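Local atomic coordinates of Lmo1499 protein (Listeria monocytogenes, PDB entry 4IIW), a protein that probably acts as a membrane-bound lytic transglycosylase of the MltG family, cutting nascent peptidoglycan strands internally to end their elongation. Residues K153-T158 against E196-T201; E157-D162 against E173-P178. All coordinates share one frame; numbering follows the deposited sequence.

Contact 1. Residues K153-T158 against E196-T201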
# COMPACT_ATOMS: atom_id res chain seq x y z
N LYS B 153 63.47 12.27 -9.55
CA LYS B 153 64.18 12.67 -10.73
C LYS B 153 63.60 13.96 -11.34
O LYS B 153 64.35 14.83 -11.81
CB LYS B 153 64.13 11.52 -11.76
CG LYS B 153 65.19 11.58 -12.86
CD LYS B 153 66.62 11.35 -12.31
CE LYS B 153 67.67 11.50 -13.40
NZ LYS B 153 67.61 12.85 -14.04
N ALA B 154 62.27 14.10 -11.32
CA ALA B 154 61.60 15.24 -11.94
C ALA B 154 61.64 16.53 -11.12
O ALA B 154 61.61 17.64 -11.69
CB ALA B 154 60.13 14.89 -12.25
N TYR B 155 61.69 16.39 -9.79
CA TYR B 155 61.73 17.53 -8.88
C TYR B 155 62.87 17.36 -7.86
O TYR B 155 62.63 17.28 -6.65
CB TYR B 155 60.37 17.67 -8.21
CG TYR B 155 59.31 17.82 -9.24
CD1 TYR B 155 59.03 19.05 -9.78
CD2 TYR B 155 58.62 16.72 -9.71
CE1 TYR B 155 58.07 19.20 -10.76
CE2 TYR B 155 57.63 16.87 -10.69
CZ TYR B 155 57.38 18.10 -11.21
OH TYR B 155 56.43 18.27 -12.20
N PRO B 156 64.11 17.37 -8.35
CA PRO B 156 65.28 17.08 -7.53
C PRO B 156 65.59 18.08 -6.42
O PRO B 156 66.28 17.72 -5.47
CB PRO B 156 66.42 17.03 -8.55
CG PRO B 156 65.97 17.90 -9.67
CD PRO B 156 64.48 17.90 -9.67
N GLU B 157 65.09 19.31 -6.53
CA GLU B 157 65.33 20.32 -5.49
C GLU B 157 64.34 20.13 -4.33
O GLU B 157 64.60 20.59 -3.22
CB GLU B 157 65.11 21.75 -6.01
CG GLU B 157 65.69 22.11 -7.37
CD GLU B 157 67.17 21.89 -7.46
OE1 GLU B 157 67.86 21.86 -6.41
OE2 GLU B 157 67.66 21.76 -8.61
N THR B 158 63.23 19.43 -4.61
CA THR B 158 62.15 19.29 -3.64
C THR B 158 62.01 17.92 -3.04
O THR B 158 61.94 17.81 -1.83
CB THR B 158 60.81 19.68 -4.31
OG1 THR B 158 60.85 21.06 -4.68
CG2 THR B 158 59.64 19.47 -3.38
N GLU B 196 50.97 16.60 -10.50
CA GLU B 196 50.63 18.02 -10.43
C GLU B 196 50.71 18.56 -9.00
O GLU B 196 51.07 19.72 -8.79
CB GLU B 196 49.26 18.32 -11.02
CG GLU B 196 49.22 18.14 -12.52
CD GLU B 196 50.12 19.13 -13.23
OE1 GLU B 196 49.90 20.36 -13.11
OE2 GLU B 196 51.05 18.68 -13.94
N MSE B 197 50.40 17.73 -8.03
CA MSE B 197 50.45 18.15 -6.64
C MSE B 197 51.90 18.26 -6.19
O MSE B 197 52.25 19.17 -5.42
CB MSE B 197 49.69 17.18 -5.76
CG MSE B 197 48.22 17.06 -6.16
SE MSE B 197 47.25 15.77 -5.04
CE MSE B 197 45.53 15.90 -5.90
N VAL B 198 52.75 17.35 -6.66
CA VAL B 198 54.17 17.41 -6.30
C VAL B 198 54.80 18.66 -6.95
O VAL B 198 55.62 19.35 -6.34
CB VAL B 198 54.93 16.12 -6.67
CG1 VAL B 198 56.41 16.32 -6.46
CG2 VAL B 198 54.43 14.95 -5.83
N LYS B 199 54.38 18.97 -8.17
CA LYS B 199 54.86 20.15 -8.87
C LYS B 199 54.43 21.42 -8.14
O LYS B 199 55.19 22.37 -8.05
CB LYS B 199 54.36 20.16 -10.32
CG LYS B 199 54.41 21.51 -11.00
CD LYS B 199 54.41 21.40 -12.49
CE LYS B 199 53.29 20.58 -13.04
NZ LYS B 199 53.40 20.48 -14.53
N ALA B 200 53.20 21.44 -7.63
CA ALA B 200 52.74 22.62 -6.90
C ALA B 200 53.64 22.86 -5.67
O ALA B 200 53.99 24.00 -5.37
CB ALA B 200 51.29 22.47 -6.48
N THR B 201 54.02 21.78 -4.99
CA THR B 201 54.87 21.93 -3.81
C THR B 201 56.18 22.57 -4.24
O THR B 201 56.60 23.56 -3.66
CB THR B 201 55.15 20.58 -3.11
OG1 THR B 201 53.93 20.06 -2.53
CG2 THR B 201 56.23 20.75 -2.00
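The beta turn that follows helix 145-154 packs through Tyr155 and Thr158 against one side of helix 190-204, joining a helix exit to a second helix of the YceG-like fold. Two observations define the turn: Thr158 N donates to Tyr155 O at 3.0 Å, and Pro156 and Glu157, the two residues between, have the backbone angles of type I. From the first and last positions of that turn, Tyr155 and Thr158 both direct CB at the helix.

Tyr155 makes most of the contact. Its ring reaches the helix surface with CG placed beside the backbone N and anti to the carbonyl carbon (chi1 -57°). Lys199 N lies over one ring face, and CE1 is 3.8 Å from Lys199 CA. At the far end of the ring, the hydroxyl OH rests on the aliphatic root of the lysine, 3.4 Å from Lys199 CB. Val198 meets the ring obliquely, its CG1 methyl 4.0 Å from Tyr155 CD2. Thr195 and Asp202 also touch Tyr155, which places the ring across residues spaced three and four apart on a single helical side.

Nearer the C-terminal end of the helix, the methyls of two threonines meet, Thr158 CG2 lying 3.9 Å from Thr201 CG2. The hydroxyls are engaged by other groups. Thr158 OG1 is hydrogen-bonded to Asp202 OD1 and Arg209 NH2, and Thr201 OG1 to Tyr175 O.

Beyond its contact with the tyrosine, the Lys199 chain bends at chi3 (53°) and carries its amino group back along its own helix, where NZ forms a salt bridge of 3.0 Å with Glu196 OE2, one turn earlier; as a hydrogen bond it is weak.

Contact 2. Residues E157-D162 against E173-P178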
# COMPACT_ATOMS: atom_id res chain seq x y z
N GLU B 157 65.09 19.31 -6.53
CA GLU B 157 65.33 20.32 -5.49
C GLU B 157 64.34 20.13 -4.33
O GLU B 157 64.60 20.59 -3.22
CB GLU B 157 65.11 21.75 -6.01
CG GLU B 157 65.69 22.11 -7.37
CD GLU B 157 67.17 21.89 -7.46
OE1 GLU B 157 67.86 21.86 -6.41
OE2 GLU B 157 67.66 21.76 -8.61
N THR B 158 63.23 19.43 -4.61
CA THR B 158 62.15 19.29 -3.64
C THR B 158 62.01 17.92 -3.04
O THR B 158 61.94 17.81 -1.83
CB THR B 158 60.81 19.68 -4.31
OG1 THR B 158 60.85 21.06 -4.68
CG2 THR B 158 59.64 19.47 -3.38
N VAL B 159 61.92 16.88 -3.87
CA VAL B 159 61.81 15.49 -3.39
C VAL B 159 63.16 14.85 -3.57
O VAL B 159 63.56 14.59 -4.68
CB VAL B 159 60.75 14.67 -4.20
CG1 VAL B 159 60.56 13.30 -3.58
CG2 VAL B 159 59.41 15.38 -4.28
N THR B 160 63.87 14.57 -2.48
CA THR B 160 65.21 14.00 -2.56
C THR B 160 65.26 12.59 -1.97
O THR B 160 64.23 12.06 -1.54
CB THR B 160 66.17 14.83 -1.73
OG1 THR B 160 65.86 14.66 -0.34
CG2 THR B 160 66.06 16.30 -2.11
N ASN B 161 66.45 12.00 -1.92
CA ASN B 161 66.63 10.69 -1.30
C ASN B 161 66.11 10.62 0.14
O ASN B 161 65.89 9.53 0.67
CB ASN B 161 68.10 10.23 -1.34
CG ASN B 161 68.52 9.71 -2.72
OD1 ASN B 161 67.73 9.69 -3.67
ND2 ASN B 161 69.76 9.28 -2.82
N ASP B 162 65.92 11.78 0.77
CA ASP B 162 65.37 11.81 2.12
C ASP B 162 64.07 11.01 2.24
O ASP B 162 63.85 10.34 3.24
CB ASP B 162 65.19 13.26 2.61
CG ASP B 162 66.54 13.94 3.01
OD1 ASP B 162 67.54 13.22 3.18
OD2 ASP B 162 66.59 15.19 3.16
N GLU B 173 54.34 11.47 1.79
CA GLU B 173 53.49 12.11 2.79
C GLU B 173 54.03 13.52 2.96
O GLU B 173 55.21 13.71 3.19
CB GLU B 173 53.54 11.34 4.11
CG GLU B 173 52.48 11.78 5.10
CD GLU B 173 51.08 11.29 4.73
OE1 GLU B 173 50.81 10.07 4.82
OE2 GLU B 173 50.23 12.14 4.38
N GLY B 174 53.17 14.50 2.78
CA GLY B 174 53.55 15.92 2.93
C GLY B 174 53.98 16.63 1.66
O GLY B 174 54.08 17.86 1.63
N TYR B 175 54.22 15.87 0.59
CA TYR B 175 54.71 16.44 -0.67
C TYR B 175 53.64 16.77 -1.73
O TYR B 175 53.95 17.28 -2.79
CB TYR B 175 55.78 15.54 -1.25
CG TYR B 175 57.06 15.57 -0.46
CD1 TYR B 175 57.24 14.76 0.66
CD2 TYR B 175 58.10 16.39 -0.84
CE1 TYR B 175 58.43 14.78 1.38
CE2 TYR B 175 59.30 16.42 -0.12
CZ TYR B 175 59.46 15.61 0.98
OH TYR B 175 60.67 15.66 1.66
N LEU B 176 52.38 16.50 -1.42
CA LEU B 176 51.26 16.85 -2.31
C LEU B 176 50.63 18.14 -1.77
O LEU B 176 49.92 18.13 -0.77
CB LEU B 176 50.26 15.70 -2.37
CG LEU B 176 50.74 14.47 -3.16
CD1 LEU B 176 52.10 14.00 -2.74
CD2 LEU B 176 49.71 13.35 -3.02
N TYR B 177 50.88 19.25 -2.46
CA TYR B 177 50.47 20.58 -2.00
C TYR B 177 48.96 20.78 -1.94
O TYR B 177 48.23 20.28 -2.80
CB TYR B 177 51.09 21.64 -2.93
CG TYR B 177 51.11 23.06 -2.39
CD1 TYR B 177 52.05 23.44 -1.43
CD2 TYR B 177 50.20 24.02 -2.85
CE1 TYR B 177 52.08 24.75 -0.92
CE2 TYR B 177 50.24 25.35 -2.34
CZ TYR B 177 51.17 25.69 -1.38
OH TYR B 177 51.21 26.96 -0.87
N PRO B 178 48.48 21.51 -0.91
CA PRO B 178 47.08 21.82 -0.83
C PRO B 178 46.72 23.01 -1.74
O PRO B 178 47.26 24.09 -1.58
CB PRO B 178 46.86 22.16 0.65
CG PRO B 178 48.16 22.59 1.15
CD PRO B 178 49.22 22.02 0.26
O HOH W 1 62.96 16.10 -0.06
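A single water oxygen, water 1, joins Thr158 and Thr160 to Tyr175 and has three hydrogen-bonding partners. It donates to Thr158 O at 2.7 Å and accepts from Thr160 N at 3.0 Å. The third partner is Tyr175 OH, 2.9 Å from the water oxygen, with the direction of that bond undetermined. The same hydroxyl is also hydrogen-bonded to His220 ND1 of helix 219-232, so it is held both by that helix and, through the water, by the backbone of Thr158 and Thr160.

Direct contact between the segments rests on the ring of Tyr175, a residue that directs CB at residues 157-162, with CG beside the backbone N (chi1 -70°). Thr158 O approaches the ring at its edge, near its plane, 3.4 Å from Tyr175 CE2. Val159 comes in obliquely with one methyl, CG2, which lies 3.8 Å from Tyr175 CD2. Thr158 CG2 is more distant from that same CD2, at 4.3 Å. The ring thus meets backbone and side chain together, while its hydroxyl reaches the backbone through water.

Next along the chain, Asp162 N donates to Thr160 OG1 over 3.1 Å with an N-H...O angle of 156°. This bond defines an ST turn, Thr160 to Asp162, at the start of a short 3-10 segment within the long connection between helix 145-154 and strand 180-181.

Both contacts are buried and start from the same chain segment, sharing Glu157 and Thr158, with centres about 7 Å apart. Thr158 serves both: its methyl faces helix 190-204 in contact 1, and its carbonyl faces the 173-178 loop in contact 2. Contact 1 is the nearer to the surface, since Tyr155 and Lys199 remain partly exposed, and joins turn to helix through apolar and van der Waals contact, without a direct hydrogen bond between the segments. Contact 2 joins loop to loop, with a water bridging the tyrosine hydroxyl to loop backbone. The second segments also meet: Met197 O lies 3.3 Å from Tyr177 N, a probable hydrogen bond, and Ala200 CB packs on Tyr177 CB.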